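Local coordinates for protein group 1 truncated hemoglobin GlbN (Synechocystis sp., PDB 1S69) that binds oxygen very stably at a single heme, as a monomeric truncated hemoglobin of cyanobacteria, at residues D90-L95 against E107-A112; S2-K7 against E102-E107; H83-A88 against A116-V121. One frame throughout, in Å; residues are numbered along the deposited sequence.

Contact 1: D90-L95 against E107-A112; sequences DLLATL and EVAAVA
Behind Leu91 and Leu95, whose methyls meet Val108 on the neighbouring helix, the carbonyl oxygen Asp90 O is gripped twice, by Thr94 N and, at 3.0 Å, by Thr94 OG1. The two donors reach it from opposite faces of its plane, and Thr94 OG1 is also hydrogen-bonded to Arg24, which settles both polar atoms away from 107-112. The side chains touching across to 107-112 are all apolar. The two segments run nearly antiparallel, at 162° with their axes 10.2 Å apart, as in the G and H helices of the two-on-two globin sandwich. Val108 is the hub. Its CG1, anti to the backbone N (chi1 174°), meets two leucine methyls: the Leu91 side chain crosses Val108 at about a right angle, with Leu91 CD2 3.7 Å from CG1, and Leu92, its CD2 nearby, runs past in the opposite direction. Leu95 CD1 comes tip to tip with Val108 CG2 at 3.8 Å. Leu92 also sets its other methyl, CD1, 3.6 Å from Ala109 CB, while Ala112, which touches the heme, meets Leu91 CD2 more loosely. With no hydrogen bond between the segments, the pairing rests on the fit of branched methyls, and small Ala109 probably allows Leu92 its close approach.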
loop_
_atom_site.group_PDB
_atom_site.type_symbol
_atom_site.label_atom_id
_atom_site.label_comp_id
_atom_site.label_asym_id
_atom_site.label_seq_id
_atom_site.Cartn_x
_atom_site.Cartn_y
_atom_site.Cartn_z
ATOM N N ASP A 90 -1.662 2.834 -8.327
ATOM C CA ASP A 90 -2.628 3.664 -7.628
ATOM C C ASP A 90 -1.944 4.412 -6.478
ATOM O O ASP A 90 -2.284 5.563 -6.174
ATOM C CB ASP A 90 -3.767 2.804 -7.034
ATOM C CG ASP A 90 -4.773 2.359 -8.087
ATOM O OD1 ASP A 90 -4.631 2.785 -9.256
ATOM O OD2 ASP A 90 -5.678 1.528 -7.841
ATOM N N LEU A 91 -1.036 3.736 -5.784
ATOM C CA LEU A 91 -0.334 4.394 -4.675
ATOM C C LEU A 91 0.497 5.569 -5.211
ATOM O O LEU A 91 0.532 6.664 -4.609
ATOM C CB LEU A 91 0.542 3.402 -3.894
ATOM C CG LEU A 91 1.380 3.985 -2.752
ATOM C CD1 LEU A 91 0.459 4.630 -1.663
ATOM C CD2 LEU A 91 2.305 2.912 -2.123
ATOM N N LEU A 92 1.213 5.323 -6.292
ATOM C CA LEU A 92 2.152 6.322 -6.814
ATOM C C LEU A 92 1.403 7.490 -7.451
ATOM O O LEU A 92 1.840 8.638 -7.316
ATOM C CB LEU A 92 3.158 5.691 -7.770
ATOM C CG LEU A 92 4.027 4.551 -7.206
ATOM C CD1 LEU A 92 4.911 4.065 -8.312
ATOM C CD2 LEU A 92 4.839 4.927 -5.973
ATOM N N ALA A 93 0.242 7.194 -8.038
ATOM C CA ALA A 93 -0.671 8.206 -8.622
ATOM C C ALA A 93 -1.178 9.137 -7.566
ATOM O O ALA A 93 -1.176 10.359 -7.782
ATOM C CB ALA A 93 -1.874 7.575 -9.355
ATOM N N THR A 94 -1.565 8.566 -6.417
ATOM C CA THR A 94 -2.069 9.317 -5.275
ATOM C C THR A 94 -0.988 10.286 -4.759
ATOM O O THR A 94 -1.293 11.475 -4.514
ATOM C CB THR A 94 -2.501 8.347 -4.169
ATOM O OG1 THR A 94 -3.673 7.639 -4.601
ATOM C CG2 THR A 94 -2.875 9.081 -2.858
ATOM N N LEU A 95 0.230 9.776 -4.568
ATOM C CA LEU A 95 1.365 10.617 -4.166
ATOM C C LEU A 95 1.645 11.746 -5.171
ATOM O O LEU A 95 1.874 12.861 -4.751
ATOM C CB LEU A 95 2.623 9.791 -3.950
ATOM C CG LEU A 95 2.508 8.763 -2.830
ATOM C CD1 LEU A 95 3.777 7.999 -2.743
ATOM C CD2 LEU A 95 2.226 9.405 -1.490
ATOM N N GLU A 107 11.339 6.610 -4.460
ATOM C CA GLU A 107 11.714 5.833 -3.260
ATOM C C GLU A 107 10.535 4.949 -2.796
ATOM O O GLU A 107 10.728 3.794 -2.428
ATOM C CB GLU A 107 12.069 6.740 -2.086
ATOM C CG GLU A 107 13.408 7.380 -2.257
ATOM C CD GLU A 107 13.865 8.098 -1.019
ATOM O OE1 GLU A 107 13.706 7.546 0.101
ATOM O OE2 GLU A 107 14.368 9.224 -1.185
ATOM N N VAL A 108 9.340 5.509 -2.831
ATOM C CA VAL A 108 8.148 4.737 -2.518
ATOM C C VAL A 108 7.945 3.571 -3.514
ATOM O O VAL A 108 7.620 2.465 -3.081
ATOM C CB VAL A 108 6.893 5.603 -2.470
ATOM C CG1 VAL A 108 5.582 4.687 -2.287
ATOM C CG2 VAL A 108 6.977 6.588 -1.317
ATOM N N ALA A 109 8.129 3.833 -4.821
ATOM C CA ALA A 109 8.003 2.793 -5.858
ATOM C C ALA A 109 8.927 1.593 -5.585
ATOM O O ALA A 109 8.529 0.434 -5.796
ATOM C CB ALA A 109 8.263 3.372 -7.271
ATOM N N ALA A 110 10.147 1.885 -5.122
ATOM C CA ALA A 110 11.123 0.848 -4.786
ATOM C C ALA A 110 10.652 -0.018 -3.572
ATOM O O ALA A 110 10.858 -1.219 -3.527
ATOM C CB ALA A 110 12.492 1.505 -4.510
ATOM N N VAL A 111 9.974 0.587 -2.615
ATOM C CA VAL A 111 9.407 -0.179 -1.512
ATOM C C VAL A 111 8.239 -1.117 -1.940
ATOM O O VAL A 111 8.216 -2.344 -1.603
ATOM C CB VAL A 111 8.956 0.818 -0.349
ATOM C CG1 VAL A 111 8.178 0.134 0.804
ATOM C CG2 VAL A 111 10.160 1.542 0.173
ATOM N N ALA A 112 7.264 -0.499 -2.609
ATOM C CA ALA A 112 6.034 -1.123 -3.067
ATOM C C ALA A 112 6.333 -2.257 -4.054
ATOM O O ALA A 112 5.658 -3.267 -4.026
ATOM C CB ALA A 112 5.051 -0.026 -3.676
#

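Contact 2: S2-K7 against E102-E107; sequences STLYEK and EDLIAE
A water stands between the ammonium of Lys7 and the carboxylate of Glu107, accepting a hydrogen bond from Lys7 NZ at 2.8 Å and donating one to Glu107 OE1. The direct ion pair is long, Lys7 NZ lying 3.8 Å from Glu107 OE2, so one carboxylate oxygen faces the lysine directly and the other through the water. Lys7 reaches this point on an extended chain that crosses Glu107 at about a right angle. Beside the polar bridge the leucines pack. Leu4, with CG anti to the backbone N (chi1 -177°), slides past Glu107 in the opposite sense; its CD1 touches Glu107 OE1 at 3.5 Å and also meets the aliphatic Glu107 CB. The same methyl lies 4.2 Å from Leu104 CD2. Leu104 in turn crosses the Lys7 side chain, setting CD1 3.8 Å from Lys7 CB and against the backbone oxygen of Lys7. The short helix 4-8 is started by a capping box: Thr3 OG1 accepts from Glu6 N, and Thr3 N gives its hydrogen to Glu6 OE1 at 3.0 Å. An alanine in place of Leu4 would remove CG and both methyls and would probably open a gap beside Glu107 CB, leaving the glutamate chain freer to turn. The contact thus seats the N-terminal helix on helix 102-113, away from the heme, through leucines beside a hydrated charge pair, whose opposite charges are likely to keep each other ionised near the surface.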
loop_
_atom_site.group_PDB
_atom_site.type_symbol
_atom_site.label_atom_id
_atom_site.label_comp_id
_atom_site.label_asym_id
_atom_site.label_seq_id
_atom_site.Cartn_x
_atom_site.Cartn_y
_atom_site.Cartn_z
ATOM N N SER A 2 17.498 11.671 7.368
ATOM C CA SER A 2 16.014 11.746 7.526
ATOM C C SER A 2 15.435 10.501 6.865
ATOM O O SER A 2 15.992 9.987 5.873
ATOM C CB SER A 2 15.440 13.057 6.947
ATOM O OG SER A 2 15.764 13.226 5.587
ATOM N N THR A 3 14.407 9.934 7.468
ATOM C CA THR A 3 13.720 8.776 6.824
ATOM C C THR A 3 12.799 9.217 5.681
ATOM O O THR A 3 12.410 10.380 5.587
ATOM C CB THR A 3 12.888 7.984 7.831
ATOM O OG1 THR A 3 11.913 8.862 8.374
ATOM C CG2 THR A 3 13.728 7.523 9.010
ATOM N N LEU A 4 12.415 8.256 4.826
ATOM C CA LEU A 4 11.374 8.492 3.828
ATOM C C LEU A 4 10.097 9.009 4.487
ATOM O O LEU A 4 9.489 9.952 4.014
ATOM C CB LEU A 4 11.100 7.190 3.048
ATOM C CG LEU A 4 10.083 7.213 1.899
ATOM C CD1 LEU A 4 10.395 8.311 0.920
ATOM C CD2 LEU A 4 10.128 5.833 1.210
ATOM N N TYR A 5 9.685 8.355 5.569
ATOM C CA TYR A 5 8.561 8.819 6.352
ATOM C C TYR A 5 8.660 10.306 6.651
ATOM O O TYR A 5 7.761 11.061 6.324
ATOM C CB TYR A 5 8.513 8.011 7.639
ATOM C CG TYR A 5 7.348 8.311 8.564
ATOM C CD1 TYR A 5 6.030 8.031 8.181
ATOM C CD2 TYR A 5 7.580 8.862 9.833
ATOM C CE1 TYR A 5 4.985 8.289 9.013
ATOM C CE2 TYR A 5 6.542 9.097 10.700
ATOM C CZ TYR A 5 5.244 8.792 10.294
ATOM O OH TYR A 5 4.191 9.021 11.145
ATOM N N GLU A 6 9.774 10.730 7.248
ATOM C CA GLU A 6 9.989 12.152 7.519
ATOM C C GLU A 6 9.959 13.042 6.230
ATOM O O GLU A 6 9.309 14.079 6.193
ATOM C CB GLU A 6 11.313 12.327 8.270
ATOM C CG GLU A 6 11.115 12.042 9.728
ATOM C CD GLU A 6 12.373 11.678 10.471
ATOM O OE1 GLU A 6 13.493 11.398 9.883
ATOM O OE2 GLU A 6 12.211 11.658 11.722
ATOM N N LYS A 7 10.630 12.605 5.179
ATOM C CA LYS A 7 10.712 13.418 3.974
ATOM C C LYS A 7 9.367 13.680 3.313
ATOM O O LYS A 7 9.144 14.727 2.700
ATOM C CB LYS A 7 11.661 12.750 2.981
ATOM C CG LYS A 7 13.106 12.778 3.436
ATOM C CD LYS A 7 13.900 12.049 2.411
ATOM C CE LYS A 7 15.334 11.943 2.799
ATOM N NZ LYS A 7 15.906 10.938 1.900
ATOM N N GLU A 102 8.906 13.946 -7.417
ATOM C CA GLU A 102 9.237 12.713 -8.135
ATOM C C GLU A 102 10.308 11.865 -7.504
ATOM O O GLU A 102 10.246 10.660 -7.544
ATOM C CB GLU A 102 9.633 13.009 -9.583
ATOM C CG GLU A 102 8.744 14.065 -10.197
ATOM C CD GLU A 102 7.659 13.518 -11.141
ATOM O OE1 GLU A 102 7.953 13.567 -12.387
ATOM O OE2 GLU A 102 6.519 13.100 -10.654
ATOM N N ASP A 103 11.334 12.478 -6.946
ATOM C CA ASP A 103 12.392 11.707 -6.329
ATOM C C ASP A 103 11.853 10.870 -5.081
ATOM O O ASP A 103 12.363 9.774 -4.773
ATOM C CB ASP A 103 13.521 12.665 -5.937
ATOM C CG ASP A 103 13.172 13.488 -4.693
ATOM O OD1 ASP A 103 12.287 14.390 -4.791
ATOM O OD2 ASP A 103 13.675 13.229 -3.572
ATOM N N LEU A 104 10.822 11.379 -4.394
ATOM C CA LEU A 104 10.251 10.649 -3.249
ATOM C C LEU A 104 9.253 9.589 -3.745
ATOM O O LEU A 104 9.191 8.460 -3.223
ATOM C CB LEU A 104 9.613 11.595 -2.251
ATOM C CG LEU A 104 10.575 12.529 -1.478
ATOM C CD1 LEU A 104 9.834 13.256 -0.320
ATOM C CD2 LEU A 104 11.808 11.846 -0.968
ATOM N N ILE A 105 8.508 9.955 -4.786
ATOM C CA ILE A 105 7.625 8.998 -5.443
ATOM C C ILE A 105 8.425 7.791 -5.856
ATOM O O ILE A 105 8.006 6.684 -5.582
ATOM C CB ILE A 105 6.775 9.622 -6.612
ATOM C CG1 ILE A 105 5.799 10.646 -6.035
ATOM C CG2 ILE A 105 5.953 8.514 -7.328
ATOM C CD1 ILE A 105 5.006 11.389 -7.056
ATOM N N ALA A 106 9.572 7.999 -6.486
ATOM C CA ALA A 106 10.524 6.917 -6.799
ATOM C C ALA A 106 11.006 6.010 -5.617
ATOM O O ALA A 106 11.140 4.767 -5.794
ATOM C CB ALA A 106 11.713 7.488 -7.441
ATOM N N GLU A 107 11.339 6.610 -4.460
ATOM C CA GLU A 107 11.714 5.833 -3.260
ATOM C C GLU A 107 10.535 4.949 -2.796
ATOM O O GLU A 107 10.728 3.794 -2.428
ATOM C CB GLU A 107 12.069 6.740 -2.086
ATOM C CG GLU A 107 13.408 7.380 -2.257
ATOM C CD GLU A 107 13.865 8.098 -1.019
ATOM O OE1 GLU A 107 13.706 7.546 0.101
ATOM O OE2 GLU A 107 14.368 9.224 -1.185
HETATM O O HOH W 1 14.594 8.533 2.241
#

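Contact 3: H83-A88 against A116-V121; sequences HFDAVA and AHKRDV. With HEM (protoporphyrin IX containing Fe), chain D.
Helix segments 83-88 and 116-121 cross at 132° with axes 11.6 Å apart, bringing the CA atoms of Phe84 and Lys118 nearest each other. They belong to helices 81-98 and 115-121 of the two-on-two globin fold, and the heme lies along one flank of the crossing. Phe84 is the central wedge. Its CG lies anti to the backbone N (chi1 -172°), which carries the ring across to the second helix, where the extended chain of Lys118 covers one face. Lys118 CG sits over the ring centre in a CH-pi contact, 3.7 Å from the centroid and 7° off the ring normal. Val121 CG1 meets the ring at its edge, by Phe84 CD1. The rings of Phe84 and His117 approach obliquely, with Phe84 CE1 near His117 CD2. Beyond the ring Lys118 ends close to Asp85, yet the charges do not form a salt bridge; a water between them accepts from Lys118 NZ at 2.6 Å and donates to Asp85 OD1. Hydrophobic side chains from both helices also line the heme: Val87 CG2 touches the methyl CMC at 3.6 Å, and Val121 CG1 packs on the meso carbon CHC. Val121 in addition touches the proximal ligand His70, so this crossing borders the iron site. On the other side of the same valine, Val121 CG2 lies above one face of the His117 ring, offset toward the rim, where it probably limits how that ring can turn. His117 ties its helix covalently to the heme: its NE2 is bonded to the vinyl carbon CAB, at a stretched 2.0 Å in this model.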
loop_
_atom_site.group_PDB
_atom_site.type_symbol
_atom_site.label_atom_id
_atom_site.label_comp_id
_atom_site.label_asym_id
_atom_site.label_seq_id
_atom_site.Cartn_x
_atom_site.Cartn_y
_atom_site.Cartn_z
ATOM N N HIS A 83 -3.049 -7.239 -10.632
ATOM C CA HIS A 83 -3.641 -6.585 -9.450
ATOM C C HIS A 83 -2.559 -5.920 -8.638
ATOM O O HIS A 83 -2.729 -4.804 -8.202
ATOM C CB HIS A 83 -4.318 -7.632 -8.569
ATOM C CG HIS A 83 -5.321 -8.438 -9.312
ATOM N ND1 HIS A 83 -5.385 -9.815 -9.270
ATOM C CD2 HIS A 83 -6.286 -8.031 -10.168
ATOM C CE1 HIS A 83 -6.361 -10.213 -10.058
ATOM N NE2 HIS A 83 -6.907 -9.147 -10.626
ATOM N N PHE A 84 -1.464 -6.638 -8.374
ATOM C CA PHE A 84 -0.299 -6.049 -7.683
ATOM C C PHE A 84 0.189 -4.727 -8.362
ATOM O O PHE A 84 0.440 -3.689 -7.702
ATOM C CB PHE A 84 0.818 -7.093 -7.619
ATOM C CG PHE A 84 1.993 -6.650 -6.753
ATOM C CD1 PHE A 84 2.026 -6.967 -5.387
ATOM C CD2 PHE A 84 3.024 -5.880 -7.300
ATOM C CE1 PHE A 84 3.070 -6.541 -4.584
ATOM C CE2 PHE A 84 4.119 -5.429 -6.498
ATOM C CZ PHE A 84 4.143 -5.775 -5.142
ATOM N N ASP A 85 0.361 -4.775 -9.677
ATOM C CA ASP A 85 0.811 -3.593 -10.387
ATOM C C ASP A 85 -0.221 -2.440 -10.331
ATOM O O ASP A 85 0.179 -1.288 -10.265
ATOM C CB ASP A 85 1.078 -3.960 -11.847
ATOM C CG ASP A 85 2.280 -4.821 -12.012
ATOM O OD1 ASP A 85 3.205 -4.882 -11.164
ATOM O OD2 ASP A 85 2.371 -5.543 -12.983
ATOM N N ALA A 86 -1.531 -2.764 -10.368
ATOM C CA ALA A 86 -2.607 -1.770 -10.171
ATOM C C ALA A 86 -2.510 -1.047 -8.798
ATOM O O ALA A 86 -2.700 0.170 -8.707
ATOM C CB ALA A 86 -4.027 -2.405 -10.344
ATOM N N VAL A 87 -2.203 -1.819 -7.751
ATOM C CA VAL A 87 -2.076 -1.258 -6.413
ATOM C C VAL A 87 -0.874 -0.297 -6.374
ATOM O O VAL A 87 -0.999 0.801 -5.855
ATOM C CB VAL A 87 -1.991 -2.382 -5.351
ATOM C CG1 VAL A 87 -1.245 -1.918 -4.076
ATOM C CG2 VAL A 87 -3.399 -2.836 -5.013
ATOM N N ALA A 88 0.256 -0.712 -6.928
ATOM C CA ALA A 88 1.480 0.115 -6.897
ATOM C C ALA A 88 1.246 1.364 -7.689
ATOM O O ALA A 88 1.603 2.434 -7.281
ATOM C CB ALA A 88 2.695 -0.629 -7.483
ATOM N N ALA A 116 10.684 -8.948 -2.085
ATOM C CA ALA A 116 10.297 -9.450 -0.753
ATOM C C ALA A 116 8.856 -9.038 -0.388
ATOM O O ALA A 116 8.184 -9.723 0.397
ATOM C CB ALA A 116 11.271 -8.968 0.327
ATOM N N HIS A 117 8.385 -7.919 -0.949
ATOM C CA HIS A 117 6.979 -7.570 -0.823
ATOM C C HIS A 117 6.052 -8.335 -1.795
ATOM O O HIS A 117 5.092 -8.992 -1.386
ATOM C CB HIS A 117 6.801 -6.059 -1.008
ATOM C CG HIS A 117 5.403 -5.634 -0.733
ATOM N ND1 HIS A 117 4.791 -5.872 0.479
ATOM C CD2 HIS A 117 4.478 -5.058 -1.523
ATOM C CE1 HIS A 117 3.560 -5.409 0.436
ATOM N NE2 HIS A 117 3.342 -4.925 -0.774
ATOM N N LYS A 118 6.364 -8.239 -3.101
ATOM C CA LYS A 118 5.583 -8.899 -4.170
ATOM C C LYS A 118 5.409 -10.418 -3.975
ATOM O O LYS A 118 4.303 -10.931 -4.153
ATOM C CB LYS A 118 6.227 -8.653 -5.525
ATOM C CG LYS A 118 5.298 -9.016 -6.694
ATOM C CD LYS A 118 5.890 -8.691 -8.023
ATOM C CE LYS A 118 4.901 -9.137 -9.113
ATOM N NZ LYS A 118 5.410 -8.629 -10.467
ATOM N N ARG A 119 6.512 -11.146 -3.685
ATOM C CA ARG A 119 6.461 -12.607 -3.558
ATOM C C ARG A 119 5.538 -13.007 -2.409
ATOM O O ARG A 119 4.798 -13.963 -2.491
ATOM C CB ARG A 119 7.860 -13.163 -3.281
ATOM C CG ARG A 119 8.754 -13.172 -4.493
ATOM C CD ARG A 119 8.412 -14.308 -5.320
ATOM N NE ARG A 119 9.174 -14.296 -6.547
ATOM C CZ ARG A 119 9.619 -15.369 -7.145
ATOM N NH1 ARG A 119 9.407 -16.573 -6.615
ATOM N NH2 ARG A 119 10.325 -15.219 -8.257
ATOM N N ASP A 120 5.617 -12.278 -1.304
ATOM C CA ASP A 120 4.780 -12.626 -0.140
ATOM C C ASP A 120 3.299 -12.298 -0.367
ATOM O O ASP A 120 2.440 -13.179 -0.189
ATOM C CB ASP A 120 5.329 -11.959 1.112
ATOM C CG ASP A 120 6.461 -12.779 1.758
ATOM O OD1 ASP A 120 6.425 -14.019 1.809
ATOM O OD2 ASP A 120 7.427 -12.213 2.275
ATOM N N VAL A 121 3.017 -11.080 -0.812
ATOM C CA VAL A 121 1.662 -10.657 -1.128
ATOM C C VAL A 121 1.049 -11.672 -2.088
ATOM O O VAL A 121 -0.063 -12.168 -1.883
ATOM C CB VAL A 121 1.631 -9.208 -1.780
ATOM C CG1 VAL A 121 0.249 -8.906 -2.391
ATOM C CG2 VAL A 121 1.979 -8.083 -0.755
HETATM C CHA HEM D . -4.706 -6.332 3.633
HETATM C CHB HEM D . -0.510 -3.993 2.728
HETATM C CHC HEM D . -0.799 -5.365 -1.915
HETATM C CHD HEM D . -5.523 -6.280 -1.144
HETATM C C1A HEM D . -3.501 -5.632 3.789
HETATM C C2A HEM D . -2.970 -5.141 5.046
HETATM C C3A HEM D . -1.849 -4.474 4.799
HETATM C C4A HEM D . -1.603 -4.512 3.388
HETATM C CMA HEM D . -0.973 -3.749 5.861
HETATM C CAA HEM D . -3.686 -5.363 6.402
HETATM C CBA HEM D . -2.884 -6.496 7.067
HETATM C CGA HEM D . -3.194 -6.803 8.527
HETATM O O1A HEM D . -4.213 -7.466 8.670
HETATM O O2A HEM D . -2.443 -6.447 9.520
HETATM C C1B HEM D . -0.226 -4.221 1.398
HETATM C C2B HEM D . 0.959 -3.754 0.766
HETATM C C3B HEM D . 0.919 -4.155 -0.536
HETATM C C4B HEM D . -0.345 -4.847 -0.722
HETATM C CMB HEM D . 2.087 -2.966 1.519
HETATM C CAB HEM D . 1.898 -3.902 -1.755
HETATM C CBB HEM D . 2.481 -2.703 -2.074
HETATM C C1C HEM D . -2.135 -5.736 -2.110
HETATM C C2C HEM D . -2.722 -6.036 -3.392
HETATM C C3C HEM D . -4.037 -6.244 -3.152
HETATM C C4C HEM D . -4.308 -6.091 -1.747
HETATM C CMC HEM D . -1.878 -6.081 -4.723
HETATM C CAC HEM D . -5.205 -6.578 -4.101
HETATM C CBC HEM D . -5.369 -5.847 -5.194
HETATM C C1D HEM D . -5.736 -6.397 0.195
HETATM C C2D HEM D . -6.963 -6.801 0.794
HETATM C C3D HEM D . -6.668 -6.836 2.256
HETATM C C4D HEM D . -5.314 -6.468 2.425
HETATM C CMD HEM D . -8.296 -7.133 0.123
HETATM C CAD HEM D . -7.615 -7.177 3.389
HETATM C CBD HEM D . -7.521 -8.704 3.356
HETATM C CGD HEM D . -8.711 -9.295 4.044
HETATM O O1D HEM D . -8.669 -9.416 5.260
HETATM O O2D HEM D . -9.698 -9.658 3.395
HETATM N NA HEM D . -2.652 -5.191 2.811
HETATM N NB HEM D . -1.038 -4.876 0.463
HETATM N NC HEM D . -3.127 -5.786 -1.152
HETATM N ND HEM D . -4.763 -6.234 1.184
HETATM FE FE HEM D . -2.916 -5.529 0.837
HETATM O O HOH W 2 5.459 -6.063 -10.733
#

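How the contacts relate
The three contacts share one globin domain and follow its C-terminal helices from the outer end to the heme. The centre of contact 2 lies about 15 Å from the centre of the chain, those of contacts 1 and 3 about 8 and 9 Å. Helix 102-113 serves contacts 1 and 2, which share Glu107 and touch where Leu92 CD2 packs on Ile105 O; helix 81-98 serves contacts 1 and 3. In sequence, both segments of contact 1 fall between the two of contact 3, whereas contact 2 pairs the N-terminus with residues some 95 positions later. Contacts 2 and 3, with centres about 20 Å apart, do not touch; contact 1 joins them, its Ala112 O packing against Phe84 CZ and His117 CD2.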